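Local coordinates for uncharacterized protein MJ1480 (Methanocaldococcus jannaschii, PDB 3MGJ) that probably converts ornithine to proline with release of ammonia in its full-length form, of which this chain is the N-terminal Saccharop_dh_N domain, at residues Gly10-Ser15 and Leu35-Gly40; Leu26-Asp31 and Asp62-Glu67; Glu67-Gly72 and Ile78-Leu83. All coordinates share one frame; numbering follows the deposited sequence.

Contact 1 of 3, residues Gly10-Ser15 and Leu35-Gly40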
loop_
_atom_site.group_PDB
_atom_site.type_symbol
_atom_site.label_atom_id
_atom_site.label_comp_id
_atom_site.label_asym_id
_atom_site.label_seq_id
_atom_site.Cartn_x
_atom_site.Cartn_y
_atom_site.Cartn_z
ATOM N N GLY A 10 -3.719 2.939 9.652
ATOM C CA GLY A 10 -4.980 2.242 9.794
ATOM C C GLY A 10 -5.279 1.242 8.699
ATOM O O GLY A 10 -4.517 0.308 8.460
ATOM N N HIS A 11 -6.419 1.440 8.044
ATOM C CA HIS A 11 -6.877 0.547 6.998
ATOM C C HIS A 11 -6.674 1.094 5.615
ATOM O O HIS A 11 -7.620 1.364 4.896
ATOM C CB HIS A 11 -8.327 0.171 7.224
ATOM C CG HIS A 11 -8.478 -0.991 8.144
ATOM N ND1 HIS A 11 -7.965 -0.988 9.426
ATOM C CD2 HIS A 11 -9.034 -2.212 7.963
ATOM C CE1 HIS A 11 -8.221 -2.147 10.003
ATOM N NE2 HIS A 11 -8.868 -2.910 9.136
ATOM N N ILE A 12 -5.412 1.226 5.246
ATOM C CA ILE A 12 -5.041 1.786 3.962
ATOM C C ILE A 12 -5.655 1.027 2.793
ATOM O O ILE A 12 -6.160 1.635 1.855
ATOM C CB ILE A 12 -3.509 1.812 3.802
ATOM C CG1 ILE A 12 -2.881 2.480 5.022
ATOM C CG2 ILE A 12 -3.128 2.543 2.525
ATOM C CD1 ILE A 12 -3.688 3.660 5.519
ATOM N N ILE A 13 -5.610 -0.301 2.869
ATOM C CA ILE A 13 -6.099 -1.179 1.810
ATOM C C ILE A 13 -7.560 -1.577 2.011
ATOM O O ILE A 13 -7.976 -1.934 3.122
ATOM C CB ILE A 13 -5.248 -2.461 1.733
ATOM C CG1 ILE A 13 -3.757 -2.109 1.631
ATOM C CG2 ILE A 13 -5.690 -3.332 0.566
ATOM C CD1 ILE A 13 -2.903 -2.780 2.681
ATOM N N ASP A 14 -8.315 -1.530 0.916
ATOM C CA ASP A 14 -9.771 -1.722 0.908
ATOM C C ASP A 14 -10.440 -0.385 1.232
ATOM O O ASP A 14 -11.649 -0.289 1.423
ATOM C CB ASP A 14 -10.232 -2.851 1.845
ATOM C CG ASP A 14 -11.677 -3.295 1.570
ATOM O OD1 ASP A 14 -12.097 -3.300 0.386
ATOM O OD2 ASP A 14 -12.393 -3.636 2.542
ATOM N N SER A 15 -9.616 0.648 1.273
ATOM C CA SER A 15 -10.081 2.009 1.367
ATOM C C SER A 15 -9.959 2.645 -0.016
ATOM O O SER A 15 -9.329 2.089 -0.914
ATOM C CB SER A 15 -9.211 2.776 2.367
ATOM O OG SER A 15 -9.968 3.739 3.078
ATOM N N LEU A 35 6.833 6.643 0.006
ATOM C CA LEU A 35 8.176 6.329 0.477
ATOM C C LEU A 35 8.251 4.965 1.097
ATOM O O LEU A 35 9.152 4.192 0.803
ATOM C CB LEU A 35 8.631 7.347 1.521
ATOM C CG LEU A 35 8.972 8.753 1.029
ATOM C CD1 LEU A 35 9.419 9.585 2.195
ATOM C CD2 LEU A 35 10.033 8.716 -0.043
ATOM N N GLU A 36 7.314 4.692 1.991
ATOM C CA GLU A 36 7.247 3.412 2.680
ATOM C C GLU A 36 5.824 2.881 2.717
ATOM O O GLU A 36 4.861 3.625 2.607
ATOM C CB GLU A 36 7.793 3.537 4.105
ATOM C CG GLU A 36 9.198 4.088 4.133
ATOM C CD GLU A 36 9.859 3.965 5.484
ATOM O OE1 GLU A 36 9.217 3.461 6.437
ATOM O OE2 GLU A 36 11.036 4.372 5.580
ATOM N N PHE A 37 5.702 1.577 2.875
ATOM C CA PHE A 37 4.408 0.977 3.088
ATOM C C PHE A 37 4.571 -0.279 3.925
ATOM O O PHE A 37 5.238 -1.210 3.508
ATOM C CB PHE A 37 3.746 0.640 1.763
ATOM C CG PHE A 37 2.287 0.436 1.878
ATOM C CD1 PHE A 37 1.778 -0.703 2.471
ATOM C CD2 PHE A 37 1.413 1.393 1.434
ATOM C CE1 PHE A 37 0.414 -0.899 2.611
ATOM C CE2 PHE A 37 0.045 1.203 1.561
ATOM C CZ PHE A 37 -0.455 0.045 2.152
ATOM N N GLU A 38 3.956 -0.305 5.100
ATOM C CA GLU A 38 4.098 -1.434 6.008
ATOM C C GLU A 38 2.743 -2.053 6.351
ATOM O O GLU A 38 1.865 -1.362 6.841
ATOM C CB GLU A 38 4.801 -0.963 7.280
ATOM C CG GLU A 38 5.856 -1.915 7.816
ATOM C CD GLU A 38 7.246 -1.702 7.195
ATOM O OE1 GLU A 38 7.344 -0.934 6.205
ATOM O OE2 GLU A 38 8.239 -2.307 7.699
ATOM N N ILE A 39 2.577 -3.349 6.102
ATOM C CA ILE A 39 1.355 -4.079 6.461
ATOM C C ILE A 39 1.453 -4.712 7.851
ATOM O O ILE A 39 2.527 -5.180 8.256
ATOM C CB ILE A 39 1.036 -5.206 5.429
ATOM C CG1 ILE A 39 0.301 -4.647 4.223
ATOM C CG2 ILE A 39 0.184 -6.281 6.026
ATOM C CD1 ILE A 39 1.190 -3.823 3.346
ATOM N N GLY A 40 0.326 -4.728 8.566
ATOM C CA GLY A 40 0.226 -5.338 9.885
ATOM C C GLY A 40 0.194 -6.853 9.841
ATOM O O GLY A 40 -0.099 -7.449 8.797
#
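Ile-12 and Ile-13 meet Phe-37 and Ile-39 without any hydrogen bond between Gly-10-Ser-15 and Leu-35-Gly-40; among the polar bonds nearby, Glu-36 OE1 forms a salt bridge with Lys-50 NZ on strand 47-55. The contact itself is carbon against carbon, with 142 Å² buried. Its backbones stay well apart, the closest pair of CA atoms, those of Ile-12 and Ile-39, being 9.0 Å from each other, so side chains must span the gap. Phe-37 does most of this. With CG anti to the backbone N (chi1 -162°), the ring reaches out from the strand and presents its far edge to the loop. Ile-12 arrives at that edge near the ring plane, CG2 lying 3.6 Å from Phe-37 CE2, and the two side chains run past each other in opposite senses. Ile-13 approaches the neighbouring part of the edge at a slant: its CD1 is 3.8 Å from Phe-37 CZ and equally near CE1. The same methyl also lies 4.0 Å from Ile-39 CG1, while Ile-39 CD1 sits in plane at the ring edge. In the dimer, Phe-37 stacks on Phe-37 of the second subunit, and Ile-13 packs on Ile-13 of that subunit. A serine in place of Phe-37 would probably open a gap beside Ile-12 CG2 and Ile-13 CD1 and leave the partner ring of the second subunit without its stacking mate. Loop and edge strand are therefore joined by dispersion and hydrophobic burial alone, at a surface that continues into the subunit interface.

Contact 2 of 3, residues Leu26-Asp31 and Asp62-Glu67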
loop_
_atom_site.group_PDB
_atom_site.type_symbol
_atom_site.label_atom_id
_atom_site.label_comp_id
_atom_site.label_asym_id
_atom_site.label_seq_id
_atom_site.Cartn_x
_atom_site.Cartn_y
_atom_site.Cartn_z
ATOM N N LEU A 26 -2.653 16.165 -6.289
ATOM C CA LEU A 26 -2.588 16.524 -7.717
ATOM C C LEU A 26 -3.524 17.677 -8.090
ATOM O O LEU A 26 -3.060 18.687 -8.625
ATOM C CB LEU A 26 -2.801 15.317 -8.635
ATOM C CG LEU A 26 -1.756 14.192 -8.516
ATOM C CD1 LEU A 26 -2.231 12.904 -9.158
ATOM C CD2 LEU A 26 -0.428 14.589 -9.090
ATOM N N ASP A 27 -4.820 17.552 -7.803
ATOM C CA ASP A 27 -5.735 18.696 -7.948
ATOM C C ASP A 27 -5.121 20.042 -7.498
ATOM O O ASP A 27 -5.270 21.054 -8.174
ATOM C CB ASP A 27 -7.032 18.483 -7.159
ATOM C CG ASP A 27 -7.983 17.488 -7.814
ATOM O OD1 ASP A 27 -7.731 17.043 -8.972
ATOM O OD2 ASP A 27 -8.993 17.160 -7.141
HETATM N N MSE A 28 -4.452 20.064 -6.349
HETATM C CA MSE A 28 -3.961 21.329 -5.829
HETATM C C MSE A 28 -2.609 21.742 -6.393
HETATM O O MSE A 28 -2.061 22.764 -5.999
HETATM C CB MSE A 28 -3.893 21.297 -4.317
HETATM C CG MSE A 28 -5.182 20.895 -3.656
HETATM SE SE MSE A 28 -5.126 21.255 -1.732
HETATM C CE MSE A 28 -5.534 19.461 -1.187
ATOM N N GLY A 29 -2.065 20.953 -7.311
ATOM C CA GLY A 29 -0.834 21.337 -7.971
ATOM C C GLY A 29 0.432 20.795 -7.346
ATOM O O GLY A 29 1.528 21.212 -7.705
ATOM N N GLY A 30 0.293 19.865 -6.412
ATOM C CA GLY A 30 1.456 19.193 -5.870
ATOM C C GLY A 30 1.743 17.857 -6.520
ATOM O O GLY A 30 1.020 17.384 -7.394
ATOM N N ASP A 31 2.837 17.244 -6.104
ATOM C CA ASP A 31 3.108 15.860 -6.475
ATOM C C ASP A 31 3.416 15.107 -5.202
ATOM O O ASP A 31 3.720 15.711 -4.185
ATOM C CB ASP A 31 4.284 15.738 -7.450
ATOM C CG ASP A 31 4.060 14.654 -8.495
ATOM O OD1 ASP A 31 3.891 13.471 -8.129
ATOM O OD2 ASP A 31 4.035 14.984 -9.699
ATOM N N ASP A 62 1.592 23.648 2.835
ATOM C CA ASP A 62 0.883 23.682 4.107
ATOM C C ASP A 62 -0.620 23.659 3.885
ATOM O O ASP A 62 -1.374 23.080 4.664
ATOM C CB ASP A 62 1.275 24.920 4.900
ATOM C CG ASP A 62 2.721 24.890 5.349
ATOM O OD1 ASP A 62 3.166 23.857 5.894
ATOM O OD2 ASP A 62 3.413 25.911 5.163
ATOM N N GLU A 63 -1.048 24.304 2.814
ATOM C CA GLU A 63 -2.433 24.276 2.418
ATOM C C GLU A 63 -2.857 22.863 2.123
ATOM O O GLU A 63 -3.935 22.437 2.515
ATOM C CB GLU A 63 -2.595 25.084 1.150
ATOM C CG GLU A 63 -3.094 26.469 1.359
ATOM C CD GLU A 63 -3.474 27.088 0.056
ATOM O OE1 GLU A 63 -2.783 26.796 -0.946
ATOM O OE2 GLU A 63 -4.470 27.845 0.028
ATOM N N ILE A 64 -2.005 22.145 1.399
ATOM C CA ILE A 64 -2.296 20.785 0.989
ATOM C C ILE A 64 -2.342 19.906 2.204
ATOM O O ILE A 64 -3.312 19.223 2.453
ATOM C CB ILE A 64 -1.233 20.252 0.018
ATOM C CG1 ILE A 64 -1.203 21.112 -1.250
ATOM C CG2 ILE A 64 -1.520 18.814 -0.331
ATOM C CD1 ILE A 64 -0.156 20.722 -2.253
ATOM N N LEU A 65 -1.286 19.948 2.989
ATOM C CA LEU A 65 -1.264 19.190 4.226
ATOM C C LEU A 65 -2.496 19.392 5.103
ATOM O O LEU A 65 -2.962 18.444 5.715
ATOM C CB LEU A 65 0.013 19.471 5.011
ATOM C CG LEU A 65 1.291 19.021 4.315
ATOM C CD1 LEU A 65 2.331 18.875 5.361
ATOM C CD2 LEU A 65 1.099 17.703 3.622
ATOM N N ASN A 66 -3.022 20.610 5.165
ATOM C CA ASN A 66 -4.220 20.868 5.962
ATOM C C ASN A 66 -5.498 20.227 5.413
ATOM O O ASN A 66 -6.301 19.683 6.167
ATOM C CB ASN A 66 -4.399 22.361 6.220
ATOM C CG ASN A 66 -3.346 22.914 7.192
ATOM O OD1 ASN A 66 -3.172 24.129 7.326
ATOM N ND2 ASN A 66 -2.628 22.011 7.867
ATOM N N GLU A 67 -5.674 20.278 4.100
ATOM C CA GLU A 67 -6.690 19.483 3.433
ATOM C C GLU A 67 -6.561 17.983 3.719
ATOM O O GLU A 67 -7.564 17.290 3.942
ATOM C CB GLU A 67 -6.570 19.691 1.938
ATOM C CG GLU A 67 -7.107 21.012 1.479
ATOM C CD GLU A 67 -8.605 21.004 1.457
ATOM O OE1 GLU A 67 -9.181 19.909 1.273
ATOM O OE2 GLU A 67 -9.203 22.083 1.634
#
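Met-28, present as selenomethionine, extends from the end of helix 17-27 toward Ile-64 and Glu-67 on helix 58-74. Its CB already lies beside Ile-64, 4.1 Å from CG1. The selenium comes next: SE lies 3.8 Å from Glu-67 CG, and it is 4.0 Å from Ile-64 CG1 and similarly far from Ile-64 CA, so it also rests against both side chain and backbone of the isoleucine. The bend at chi3 (-124°) sets CE against the same glutamate, across whose aliphatic part the chain passes at a slant. CE lies 3.3 Å from Glu-67 CB, with CG little further, and Ile-64 CG2 is 4.2 Å from CE. Nearby, Ile-64 CD1 reaches Gly-30 CA at 4.2 Å, where a side chain would have pointed at the isoleucine. The backbone turns here through a Schellman motif, with Gly-29 N bonded to Leu-26 O and a positive phi at Gly-29. Met-28 O, in turn, accepts a hydrogen bond from His-60 NE2. No polar bond links the two segments directly. The helix end is thus held to its neighbour mainly by the Met-28 chain, with Ile-64 on Gly-30 beside it, through apolar contact alone.

Contact 3 of 3, residues Glu67-Gly72 and Ile78-Leu83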
loop_
_atom_site.group_PDB
_atom_site.type_symbol
_atom_site.label_atom_id
_atom_site.label_comp_id
_atom_site.label_asym_id
_atom_site.label_seq_id
_atom_site.Cartn_x
_atom_site.Cartn_y
_atom_site.Cartn_z
ATOM N N GLU A 67 -5.674 20.278 4.100
ATOM C CA GLU A 67 -6.690 19.483 3.433
ATOM C C GLU A 67 -6.561 17.983 3.719
ATOM O O GLU A 67 -7.564 17.290 3.942
ATOM C CB GLU A 67 -6.570 19.691 1.938
ATOM C CG GLU A 67 -7.107 21.012 1.479
ATOM C CD GLU A 67 -8.605 21.004 1.457
ATOM O OE1 GLU A 67 -9.181 19.909 1.273
ATOM O OE2 GLU A 67 -9.203 22.083 1.634
ATOM N N LEU A 68 -5.327 17.484 3.684
ATOM C CA LEU A 68 -5.060 16.075 3.938
ATOM C C LEU A 68 -5.318 15.761 5.397
ATOM O O LEU A 68 -5.694 14.642 5.747
ATOM C CB LEU A 68 -3.613 15.736 3.588
ATOM C CG LEU A 68 -3.230 15.199 2.214
ATOM C CD1 LEU A 68 -4.219 15.585 1.132
ATOM C CD2 LEU A 68 -1.859 15.703 1.901
ATOM N N ARG A 69 -5.098 16.755 6.252
ATOM C CA ARG A 69 -5.337 16.588 7.672
ATOM C C ARG A 69 -6.839 16.476 7.966
ATOM O O ARG A 69 -7.248 15.754 8.878
ATOM C CB ARG A 69 -4.699 17.733 8.450
ATOM C CG ARG A 69 -4.910 17.678 9.949
ATOM C CD ARG A 69 -4.821 19.082 10.536
ATOM N NE ARG A 69 -5.764 19.985 9.879
ATOM C CZ ARG A 69 -5.728 21.313 9.952
ATOM N NH1 ARG A 69 -4.789 21.929 10.666
ATOM N NH2 ARG A 69 -6.641 22.026 9.300
ATOM N N ASP A 70 -7.655 17.169 7.172
ATOM C CA ASP A 70 -9.108 17.157 7.357
ATOM C C ASP A 70 -9.743 15.901 6.807
ATOM O O ASP A 70 -10.766 15.439 7.307
ATOM C CB ASP A 70 -9.751 18.374 6.706
ATOM C CG ASP A 70 -9.476 19.656 7.467
ATOM O OD1 ASP A 70 -9.017 19.551 8.633
ATOM O OD2 ASP A 70 -9.719 20.761 6.900
ATOM N N LEU A 71 -9.134 15.370 5.758
ATOM C CA LEU A 71 -9.507 14.079 5.187
ATOM C C LEU A 71 -9.395 12.963 6.217
ATOM O O LEU A 71 -10.280 12.120 6.328
ATOM C CB LEU A 71 -8.553 13.756 4.052
ATOM C CG LEU A 71 -9.032 13.055 2.799
ATOM C CD1 LEU A 71 -7.869 12.256 2.290
ATOM C CD2 LEU A 71 -10.229 12.177 3.059
ATOM N N GLY A 72 -8.287 12.952 6.952
ATOM C CA GLY A 72 -8.023 11.907 7.917
ATOM C C GLY A 72 -8.929 12.030 9.114
ATOM O O GLY A 72 -9.277 11.042 9.757
ATOM N N ILE A 78 -9.007 5.662 9.555
ATOM C CA ILE A 78 -7.631 6.101 9.419
ATOM C C ILE A 78 -7.317 7.419 10.115
ATOM O O ILE A 78 -8.156 8.307 10.214
ATOM C CB ILE A 78 -7.220 6.226 7.928
ATOM C CG1 ILE A 78 -7.924 7.418 7.299
ATOM C CG2 ILE A 78 -7.503 4.923 7.143
ATOM C CD1 ILE A 78 -6.982 8.484 6.877
ATOM N N GLU A 79 -6.091 7.527 10.604
ATOM C CA GLU A 79 -5.558 8.791 11.046
ATOM C C GLU A 79 -4.356 9.203 10.206
ATOM O O GLU A 79 -3.557 8.378 9.792
ATOM C CB GLU A 79 -5.205 8.761 12.533
ATOM C CG GLU A 79 -4.601 7.468 13.040
ATOM C CD GLU A 79 -5.145 7.071 14.410
ATOM O OE1 GLU A 79 -6.360 7.273 14.650
ATOM O OE2 GLU A 79 -4.360 6.557 15.243
ATOM N N GLU A 80 -4.268 10.500 9.949
ATOM C CA GLU A 80 -3.189 11.120 9.208
ATOM C C GLU A 80 -2.322 11.941 10.193
ATOM O O GLU A 80 -2.839 12.507 11.147
ATOM C CB GLU A 80 -3.826 11.995 8.112
ATOM C CG GLU A 80 -2.878 12.679 7.119
ATOM C CD GLU A 80 -2.365 14.018 7.623
ATOM O OE1 GLU A 80 -2.725 14.404 8.753
ATOM O OE2 GLU A 80 -1.598 14.685 6.899
ATOM N N VAL A 81 -1.005 11.971 9.994
ATOM C CA VAL A 81 -0.115 12.814 10.802
ATOM C C VAL A 81 1.044 13.296 9.970
ATOM O O VAL A 81 1.365 12.702 8.961
ATOM C CB VAL A 81 0.509 12.097 12.028
ATOM C CG1 VAL A 81 -0.553 11.480 12.901
ATOM C CG2 VAL A 81 1.540 11.079 11.582
ATOM N N GLU A 82 1.684 14.371 10.416
ATOM C CA GLU A 82 2.864 14.878 9.750
ATOM C C GLU A 82 4.109 14.330 10.407
ATOM O O GLU A 82 4.107 13.987 11.583
ATOM C CB GLU A 82 2.885 16.397 9.766
ATOM C CG GLU A 82 1.791 17.016 8.916
ATOM C CD GLU A 82 1.705 18.530 9.063
ATOM O OE1 GLU A 82 2.762 19.182 9.265
ATOM O OE2 GLU A 82 0.574 19.062 8.969
ATOM N N LEU A 83 5.171 14.236 9.619
ATOM C CA LEU A 83 6.466 13.822 10.121
ATOM C C LEU A 83 7.460 14.976 10.006
ATOM O O LEU A 83 7.588 15.597 8.941
ATOM C CB LEU A 83 6.992 12.616 9.339
ATOM C CG LEU A 83 6.154 11.336 9.232
ATOM C CD1 LEU A 83 6.918 10.325 8.406
ATOM C CD2 LEU A 83 5.780 10.741 10.583
#
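Glu-80, Gly-72 and Ile-78 account for most of the burial between helix residues 67-72 and strand residues 78-83. The two axes approach to 7.1 Å and run nearly antiparallel, at 153°, as expected where a helix turns back into the last strand of a ferredoxin-like sheet. Glu-80 leaves the strand toward the helix with CG anti to the backbone N (chi1 -176°), which sets CG 3.7 Å from Leu-68 O. A bend at chi2 then lays the carboxylate along the helix surface: OE1 stands 3.6 Å from Arg-69 CA, and OE2 4.0 Å from Leu-68 CB. None of these is a hydrogen bond. Arg-69 does not close a salt bridge either; its NE remains 6.5 Å from Glu-80 OE1, and the guanidinium and carboxylate planes are 83° apart. The guanidinium turns from the strand and makes a weakly hydrogen-bonded salt bridge with Asp-70, NH2 to OD1 at 3.5 Å. Gly-72 lets the strand come close. Its CA lies 4.2 Å from Glu-80 CB and 3.7 Å from Ile-78 CD1, and a CB here would come too close to Glu-80 CB. Around them, Glu-80 also packs on Ile-6 and Leu-8 of strand 2-10, and Ile-78 on Ile-17 of helix 17-27. Glu-80 thus packs with its carbons and the rim of its carboxylate against helix backbone and CB atoms, with no hydrogen bond across, and the more distant guanidinium charge of Arg-69 may slightly favour its ionised form.

From the N terminus, strand 2-10 runs into the loop 10-15, and contact 1 closes a long loop round helix 17-27 and the first half of strand 31-38. Contact 2 opens inside that loop, at the end of helix 17-27, and closes beyond it on helix 58-74, so the two cross; their centres lie 21 Å apart, on opposite sides of the chain's centre. Contact 3 follows in series, closing the short turn from helix 58-74 to strand 78-83 and sharing Glu-67 with contact 2. Together they tie the edge strand 31-38 to the loop after strand 2-10, one helix to the other, and the second helix to the opposite edge strand.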